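Aldolase (Klebsiella pneumoniae, PDB 6VOQ) belongs to the class II aldolase and adducin N-terminal domain family and binds a zinc ion. Local coordinates at residues L40-T45 with D70-V76; R8-V12 with L52-L57. All coordinates share one frame; numbering follows the deposited sequence.

Contact 1: residues L40-T45 with D70-V76. With ZN (zinc ion), chain B.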
ATOM      1  N   LEU A  40       6.916   6.750  32.588  1.00 41.74           N
ATOM      2  CA  LEU A  40       6.823   6.357  31.192  1.00 36.71           C
ATOM      3  C   LEU A  40       5.409   5.876  30.892  1.00 37.65           C
ATOM      4  O   LEU A  40       4.892   4.990  31.580  1.00 33.61           O
ATOM      5  CB  LEU A  40       7.836   5.256  30.886  1.00 40.49           C
ATOM      6  CG  LEU A  40       8.441   5.287  29.497  1.00 43.96           C
ATOM      7  CD1 LEU A  40       8.843   6.713  29.157  1.00 50.23           C
ATOM      8  CD2 LEU A  40       9.625   4.361  29.464  1.00 43.75           C
ATOM      9  N   LEU A  41       4.789   6.468  29.878  1.00 37.84           N
ATOM     10  CA  LEU A  41       3.558   5.942  29.304  1.00 34.40           C
ATOM     11  C   LEU A  41       3.939   5.025  28.145  1.00 38.01           C
ATOM     12  O   LEU A  41       4.775   5.386  27.313  1.00 43.70           O
ATOM     13  CB  LEU A  41       2.655   7.084  28.831  1.00 29.25           C
ATOM     14  CG  LEU A  41       1.302   6.712  28.220  1.00 31.99           C
ATOM     15  CD1 LEU A  41       0.334   6.292  29.321  1.00 27.84           C
ATOM     16  CD2 LEU A  41       0.719   7.865  27.393  1.00 30.71           C
ATOM     17  N   ALA A  42       3.351   3.835  28.097  1.00 32.89           N
ATOM     18  CA  ALA A  42       3.749   2.869  27.086  1.00 34.52           C
ATOM     19  C   ALA A  42       2.551   2.031  26.671  1.00 37.50           C
ATOM     20  O   ALA A  42       1.574   1.902  27.411  1.00 37.12           O
ATOM     21  CB  ALA A  42       4.880   1.955  27.589  1.00 33.16           C
ATOM     22  N   THR A  43       2.639   1.465  25.468  1.00 30.81           N
ATOM     23  CA  THR A  43       1.595   0.583  24.982  1.00 26.81           C
ATOM     24  C   THR A  43       1.689  -0.767  25.690  1.00 31.20           C
ATOM     25  O   THR A  43       2.789  -1.270  25.933  1.00 32.43           O
ATOM     26  CB  THR A  43       1.692   0.398  23.461  1.00 28.04           C
ATOM     27  OG1 THR A  43       2.958  -0.160  23.115  1.00 28.75           O
ATOM     28  CG2 THR A  43       1.553   1.724  22.750  1.00 24.93           C
ATOM     29  N   PRO A  44       0.565  -1.369  26.053  1.00 41.59           N
ATOM     30  CA  PRO A  44       0.614  -2.562  26.903  1.00 38.45           C
ATOM     31  C   PRO A  44       1.056  -3.793  26.124  1.00 40.28           C
ATOM     32  O   PRO A  44       1.177  -3.795  24.897  1.00 43.20           O
ATOM     33  CB  PRO A  44      -0.824  -2.690  27.415  1.00 40.43           C
ATOM     34  CG  PRO A  44      -1.655  -2.012  26.385  1.00 38.17           C
ATOM     35  CD  PRO A  44      -0.814  -0.897  25.825  1.00 37.92           C
ATOM     36  N   THR A  45       1.319  -4.855  26.879  1.00 41.84           N
ATOM     37  CA  THR A  45       1.755  -6.120  26.302  1.00 42.21           C
ATOM     38  C   THR A  45       0.673  -6.719  25.403  1.00 52.18           C
ATOM     39  O   THR A  45      -0.523  -6.474  25.580  1.00 54.83           O
ATOM     40  CB  THR A  45       2.121  -7.104  27.418  1.00 39.99           C
ATOM     41  OG1 THR A  45       2.662  -8.301  26.857  1.00 42.55           O
ATOM     42  CG2 THR A  45       0.892  -7.449  28.265  1.00 50.74           C
ATOM     43  N   ASP A  70      -2.481  -1.647  31.953  1.00 43.01           N
ATOM     44  CA  ASP A  70      -2.106  -3.029  31.688  1.00 45.35           C
ATOM     45  C   ASP A  70      -0.601  -3.187  31.816  1.00 47.84           C
ATOM     46  O   ASP A  70       0.151  -2.211  31.754  1.00 36.86           O
ATOM     47  CB  ASP A  70      -2.529  -3.470  30.289  1.00 45.87           C
ATOM     48  CG  ASP A  70      -4.029  -3.428  30.076  1.00 51.14           C
ATOM     49  OD1 ASP A  70      -4.800  -3.369  31.069  1.00 56.74           O
ATOM     50  OD2 ASP A  70      -4.431  -3.475  28.897  1.00 44.25           O
ATOM     51  N   LYS A  71      -0.161  -4.437  31.964  1.00 38.76           N
ATOM     52  CA  LYS A  71       1.268  -4.688  32.076  1.00 38.44           C
ATOM     53  C   LYS A  71       1.945  -4.172  30.809  1.00 36.34           C
ATOM     54  O   LYS A  71       1.395  -4.330  29.709  1.00 35.42           O
ATOM     55  CB  LYS A  71       1.564  -6.177  32.305  1.00 50.49           C
ATOM     56  CG  LYS A  71       3.054  -6.502  32.592  1.00 69.01           C
ATOM     57  CD  LYS A  71       3.464  -6.204  34.052  1.00 82.88           C
ATOM     58  CE  LYS A  71       4.999  -6.204  34.242  1.00 82.05           C
ATOM     59  NZ  LYS A  71       5.511  -7.492  34.813  1.00 81.75           N
ATOM     60  N   PRO A  72       3.082  -3.489  30.923  1.00 37.84           N
ATOM     61  CA  PRO A  72       3.710  -2.909  29.734  1.00 33.18           C
ATOM     62  C   PRO A  72       4.195  -3.977  28.768  1.00 32.70           C
ATOM     63  O   PRO A  72       4.397  -5.140  29.122  1.00 36.00           O
ATOM     64  CB  PRO A  72       4.894  -2.120  30.309  1.00 36.97           C
ATOM     65  CG  PRO A  72       5.174  -2.769  31.617  1.00 36.15           C
ATOM     66  CD  PRO A  72       3.828  -3.152  32.150  1.00 37.46           C
ATOM     67  N   SER A  73       4.378  -3.553  27.522  1.00 31.27           N
ATOM     68  CA  SER A  73       5.075  -4.365  26.539  1.00 35.06           C
ATOM     69  C   SER A  73       6.411  -4.825  27.100  1.00 43.38           C
ATOM     70  O   SER A  73       7.096  -4.076  27.802  1.00 48.01           O
ATOM     71  CB  SER A  73       5.292  -3.552  25.262  1.00 34.59           C
ATOM     72  OG  SER A  73       5.984  -4.318  24.291  1.00 51.99           O
ATOM     73  N   LYS A  74       6.776  -6.074  26.805  1.00 44.75           N
ATOM     74  CA  LYS A  74       8.079  -6.567  27.238  1.00 43.27           C
ATOM     75  C   LYS A  74       9.238  -5.790  26.610  1.00 42.25           C
ATOM     76  O   LYS A  74      10.321  -5.727  27.201  1.00 41.07           O
ATOM     77  CB  LYS A  74       8.195  -8.059  26.923  1.00 48.12           C
ATOM     78  CG  LYS A  74       7.008  -8.849  27.439  1.00 56.81           C
ATOM     79  CD  LYS A  74       7.049 -10.292  27.014  1.00 62.95           C
ATOM     80  CE  LYS A  74       7.592 -11.162  28.133  1.00 75.64           C
ATOM     81  NZ  LYS A  74       7.852 -12.557  27.670  1.00 80.74           N
ATOM     82  N   GLU A  75       9.031  -5.173  25.447  1.00 28.78           N
ATOM     83  CA  GLU A  75      10.099  -4.414  24.813  1.00 38.63           C
ATOM     84  C   GLU A  75      10.300  -3.038  25.433  1.00 43.10           C
ATOM     85  O   GLU A  75      11.268  -2.350  25.075  1.00 44.86           O
ATOM     86  CB  GLU A  75       9.824  -4.288  23.317  1.00 32.80           C
ATOM     87  CG  GLU A  75       9.664  -5.639  22.654  1.00 42.03           C
ATOM     88  CD  GLU A  75       9.598  -5.559  21.154  1.00 46.21           C
ATOM     89  OE1 GLU A  75      10.634  -5.826  20.507  1.00 55.16           O
ATOM     90  OE2 GLU A  75       8.513  -5.234  20.625  1.00 45.07           O
ATOM     91  N   VAL A  76       9.427  -2.633  26.361  1.00 35.15           N
ATOM     92  CA  VAL A  76       9.622  -1.378  27.077  1.00 42.34           C
ATOM     93  C   VAL A  76      10.906  -1.421  27.893  1.00 43.95           C
ATOM     94  O   VAL A  76      11.476  -0.371  28.211  1.00 44.40           O
ATOM     95  CB  VAL A  76       8.382  -1.075  27.949  1.00 42.47           C
ATOM     96  CG1 VAL A  76       8.591   0.164  28.816  1.00 37.71           C
ATOM     97  CG2 VAL A  76       7.156  -0.897  27.057  1.00 40.62           C
TER
HETATM   98 ZN    ZN B 301      10.210  -5.635  18.300  1.00 44.91          ZN

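Contact 2: residues R8-V12 with L52-L57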
ATOM      1  N   ARG A   8      -2.028  10.378  26.463  1.00 34.08           N
ATOM      2  CA  ARG A   8      -2.700   9.105  26.238  1.00 34.95           C
ATOM      3  C   ARG A   8      -3.462   9.137  24.926  1.00 41.07           C
ATOM      4  O   ARG A   8      -3.427   8.178  24.148  1.00 47.52           O
ATOM      5  CB  ARG A   8      -3.649   8.788  27.401  1.00 32.00           C
ATOM      6  CG  ARG A   8      -2.931   8.394  28.666  1.00 31.53           C
ATOM      7  CD  ARG A   8      -3.889   8.046  29.778  1.00 33.92           C
ATOM      8  NE  ARG A   8      -3.176   7.720  31.014  1.00 37.32           N
ATOM      9  CZ  ARG A   8      -2.861   6.488  31.405  1.00 38.83           C
ATOM     10  NH1 ARG A   8      -3.210   5.432  30.676  1.00 33.88           N
ATOM     11  NH2 ARG A   8      -2.199   6.318  32.539  1.00 35.35           N
ATOM     12  N   GLU A   9      -4.141  10.246  24.662  1.00 41.22           N
ATOM     13  CA  GLU A   9      -4.873  10.433  23.422  1.00 45.68           C
ATOM     14  C   GLU A   9      -3.959  10.368  22.199  1.00 43.05           C
ATOM     15  O   GLU A   9      -4.251   9.630  21.245  1.00 34.93           O
ATOM     16  CB  GLU A   9      -5.601  11.779  23.507  1.00 62.16           C
ATOM     17  CG  GLU A   9      -6.610  12.092  22.421  1.00 85.21           C
ATOM     18  CD  GLU A   9      -7.472  10.913  21.993  1.00102.10           C
ATOM     19  OE1 GLU A   9      -7.925  10.945  20.831  1.00107.39           O
ATOM     20  OE2 GLU A   9      -7.746   9.990  22.800  1.00108.91           O
ATOM     21  N   GLU A  10      -2.859  11.130  22.221  1.00 35.96           N
ATOM     22  CA  GLU A  10      -1.899  11.132  21.124  1.00 37.86           C
ATOM     23  C   GLU A  10      -1.357   9.735  20.851  1.00 40.32           C
ATOM     24  O   GLU A  10      -1.155   9.358  19.691  1.00 43.77           O
ATOM     25  CB  GLU A  10      -0.755  12.095  21.450  1.00 37.07           C
ATOM     26  CG  GLU A  10       0.331  12.155  20.400  1.00 45.19           C
ATOM     27  CD  GLU A  10       0.209  13.403  19.553  1.00 55.58           C
ATOM     28  OE1 GLU A  10       1.241  14.074  19.313  1.00 55.24           O
ATOM     29  OE2 GLU A  10      -0.932  13.713  19.136  1.00 64.96           O
ATOM     30  N   MET A  11      -1.099   8.961  21.908  1.00 32.84           N
ATOM     31  CA  MET A  11      -0.545   7.628  21.720  1.00 29.44           C
ATOM     32  C   MET A  11      -1.527   6.721  20.995  1.00 26.70           C
ATOM     33  O   MET A  11      -1.139   5.999  20.074  1.00 31.52           O
ATOM     34  CB  MET A  11      -0.152   7.027  23.066  1.00 29.27           C
ATOM     35  CG  MET A  11       0.399   5.621  22.970  1.00 29.83           C
ATOM     36  SD  MET A  11       1.413   5.180  24.388  1.00 36.51           S
ATOM     37  CE  MET A  11       2.781   6.299  24.133  1.00 29.75           C
ATOM     38  N   VAL A  12      -2.799   6.739  21.399  1.00 31.41           N
ATOM     39  CA  VAL A  12      -3.820   5.957  20.703  1.00 32.32           C
ATOM     40  C   VAL A  12      -3.932   6.384  19.242  1.00 34.30           C
ATOM     41  O   VAL A  12      -3.958   5.542  18.336  1.00 34.34           O
ATOM     42  CB  VAL A  12      -5.171   6.088  21.429  1.00 35.07           C
ATOM     43  CG1 VAL A  12      -6.286   5.379  20.642  1.00 36.77           C
ATOM     44  CG2 VAL A  12      -5.066   5.545  22.846  1.00 31.37           C
ATOM     45  N   LEU A  52      -5.610   0.417  20.533  1.00 49.77           N
ATOM     46  CA  LEU A  52      -5.185   0.885  21.848  1.00 47.38           C
ATOM     47  C   LEU A  52      -6.343   1.527  22.613  1.00 45.90           C
ATOM     48  O   LEU A  52      -7.273   2.084  22.026  1.00 47.85           O
ATOM     49  CB  LEU A  52      -4.036   1.887  21.714  1.00 42.81           C
ATOM     50  CG  LEU A  52      -2.726   1.319  21.162  1.00 38.16           C
ATOM     51  CD1 LEU A  52      -1.660   2.397  21.073  1.00 32.66           C
ATOM     52  CD2 LEU A  52      -2.255   0.143  22.012  1.00 38.44           C
ATOM     53  N   GLN A  53      -6.280   1.434  23.939  1.00 46.38           N
ATOM     54  CA  GLN A  53      -7.259   2.050  24.831  1.00 53.59           C
ATOM     55  C   GLN A  53      -6.533   3.038  25.730  1.00 48.62           C
ATOM     56  O   GLN A  53      -5.680   2.638  26.530  1.00 58.68           O
ATOM     57  CB  GLN A  53      -7.996   1.003  25.672  1.00 58.21           C
ATOM     58  CG  GLN A  53      -8.514  -0.183  24.875  1.00 77.03           C
ATOM     59  CD  GLN A  53     -10.023  -0.142  24.674  1.00 89.67           C
ATOM     60  OE1 GLN A  53     -10.786   0.027  25.628  1.00 94.39           O
ATOM     61  NE2 GLN A  53     -10.460  -0.300  23.427  1.00 92.64           N
ATOM     62  N   ALA A  54      -6.860   4.324  25.581  1.00 39.70           N
ATOM     63  CA  ALA A  54      -6.182   5.373  26.340  1.00 43.48           C
ATOM     64  C   ALA A  54      -6.163   5.045  27.823  1.00 48.72           C
ATOM     65  O   ALA A  54      -5.148   5.204  28.512  1.00 48.45           O
ATOM     66  CB  ALA A  54      -6.887   6.709  26.106  1.00 36.94           C
ATOM     67  N   GLN A  55      -7.278   4.552  28.317  1.00 44.46           N
ATOM     68  CA  GLN A  55      -7.471   4.324  29.725  1.00 45.42           C
ATOM     69  C   GLN A  55      -6.580   3.235  30.290  1.00 48.87           C
ATOM     70  O   GLN A  55      -6.305   3.262  31.491  1.00 46.51           O
ATOM     71  CB  GLN A  55      -8.936   3.988  29.946  1.00 51.91           C
ATOM     72  CG  GLN A  55      -9.736   5.232  30.207  1.00 63.25           C
ATOM     73  CD  GLN A  55      -9.024   6.072  31.259  1.00 86.39           C
ATOM     74  OE1 GLN A  55      -9.245   5.923  32.462  1.00102.91           O
ATOM     75  NE2 GLN A  55      -8.051   6.881  30.794  1.00 91.52           N
ATOM     76  N   ARG A  56      -6.090   2.312  29.466  1.00 45.50           N
ATOM     77  CA  ARG A  56      -5.359   1.146  29.940  1.00 47.53           C
ATOM     78  C   ARG A  56      -3.907   1.126  29.478  1.00 39.28           C
ATOM     79  O   ARG A  56      -3.209   0.128  29.690  1.00 40.43           O
ATOM     80  CB  ARG A  56      -6.099  -0.113  29.497  1.00 55.04           C
ATOM     81  CG  ARG A  56      -7.329  -0.371  30.358  1.00 63.88           C
ATOM     82  CD  ARG A  56      -8.382  -1.163  29.614  1.00 83.30           C
ATOM     83  NE  ARG A  56      -7.796  -2.311  28.929  1.00 94.77           N
ATOM     84  CZ  ARG A  56      -7.580  -3.495  29.495  1.00 98.97           C
ATOM     85  NH1 ARG A  56      -7.910  -3.696  30.765  1.00104.94           N
ATOM     86  NH2 ARG A  56      -7.037  -4.480  28.788  1.00 93.91           N
ATOM     87  N   LEU A  57      -3.430   2.208  28.871  1.00 36.17           N
ATOM     88  CA  LEU A  57      -2.022   2.293  28.522  1.00 36.80           C
ATOM     89  C   LEU A  57      -1.174   2.179  29.783  1.00 40.70           C
ATOM     90  O   LEU A  57      -1.532   2.698  30.843  1.00 45.25           O
ATOM     91  CB  LEU A  57      -1.732   3.602  27.792  1.00 28.59           C
ATOM     92  CG  LEU A  57      -2.437   3.813  26.452  1.00 36.80           C
ATOM     93  CD1 LEU A  57      -2.381   5.278  26.088  1.00 32.21           C
ATOM     94  CD2 LEU A  57      -1.815   2.962  25.343  1.00 33.43           C
TER
HETATM   95  O   HOH W   1      -2.261   3.723  33.310  1.00 30.18           O
HETATM   96  O   HOH W   2      -4.880   2.738  18.553  1.00 46.00           O

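Contact 1: residues L40-T45 with D70-V76
Two prolines, Pro44 and Pro72, face each other in a lone beta bridge with their CA atoms 4.2 Å apart. The two bonds run between the residues that flank the prolines, a pattern that asks for no N-H from either proline. Thr45 N donates to Lys71 O over 2.9 Å in a nearly straight bond (165°), and Ser73 N reaches Thr43 O at 3.2 Å; both donors lie in the plane of the carbonyl they meet.

Side chains fill in at the two ends. The Pro44 ring presses its CB onto Asp70 CB at 3.4 Å, and the two side chains cross obliquely, while the carboxylate itself is engaged by Arg56. Farther along, Val76 CG2, beside its own backbone N, meets the methyl CB of Ala42 at 3.7 Å.

Ser73 opens a type I turn closed by Val76. Its hydroxyl takes a weak capping bond from Glu75 N; chi1 of 179° turns OG away from the residue's own N, to the side of the carbonyl carbon from which the turn proceeds. Glu75 lies within this turn, and its OE1 binds the zinc ion at 2.3 Å, with His94, His96 and His161 completing the site.

Strand 40-42 runs between strands 30-34 and 58-60 of the mixed sheet. The 70-76 loop, leaving strand 66-68, crosses the chain just beyond the end of strand 40-42 and passes into helix 76-83.

Contact 2: residues R8-V12 with L52-L57
Polar contact is concentrated on Arg8, whose NH1 bridges two carbonyls of the 52-57 loop. Ala54 O lies 2.9 Å from NH1, in the guanidinium plane, and meets the N-H almost head-on (C=O...N angle 166°). The second bond, to Leu57 O at 3.2 Å, is less regular, with the donor tilted 28° from the carbonyl plane. A side chain extended from CG to NE carries the guanidinium across the short 3-10 turn to both acceptors. Its NH2 also donates to a water 2.7 Å away, which in turn donates to Leu57 O, and it pairs with the carboxylate of Glu4; bonds to both NH1 and NH2 thus restrain the rotation of the group. A second water joins the backbones at the other end, donating to Val12 O and accepting from Leu52 N.

Apolar packing lines the helix between these ends. Val12 CG2 rests against the Ala54 backbone, 3.5 Å from its N, and also touches Ala54 CB and Leu52 CB. Leu57 lays CD1 against the helix backbone, 3.6 Å from Arg8 O, and runs counter to Met11, whose SD lies 4.0 Å from Leu57 CD2.

The loop lies against about one turn of helix 4-20 before leading into strand 58-60. From the same helix, Arg8 and Met11 pack on Leu41 of strand 40-42, and Met11 also reaches Leu31 and Leu33 of strand 30-34.

How the contacts relate
The two contacts, with centres about 11 Å apart, are laced together along the chain, since their segments alternate in sequence: 8-12, 40-45, 52-57, 70-76. Their closest tie is the salt bridge from Arg56 NH2 to Asp70 OD2, at 2.8 Å, which joins the loop of contact 2 to the start of the loop in contact 1. Hydrophobic packing adds two more: Thr43 CG2 lies 3.7 Å from Leu52 CD1, and Leu41 CD1 is equally close to Leu57 CB. Contact 1 alone supplies a zinc ligand, Glu75; contact 2 holds none, and joins helix 4-20 to the loop that packs against strand 40-42.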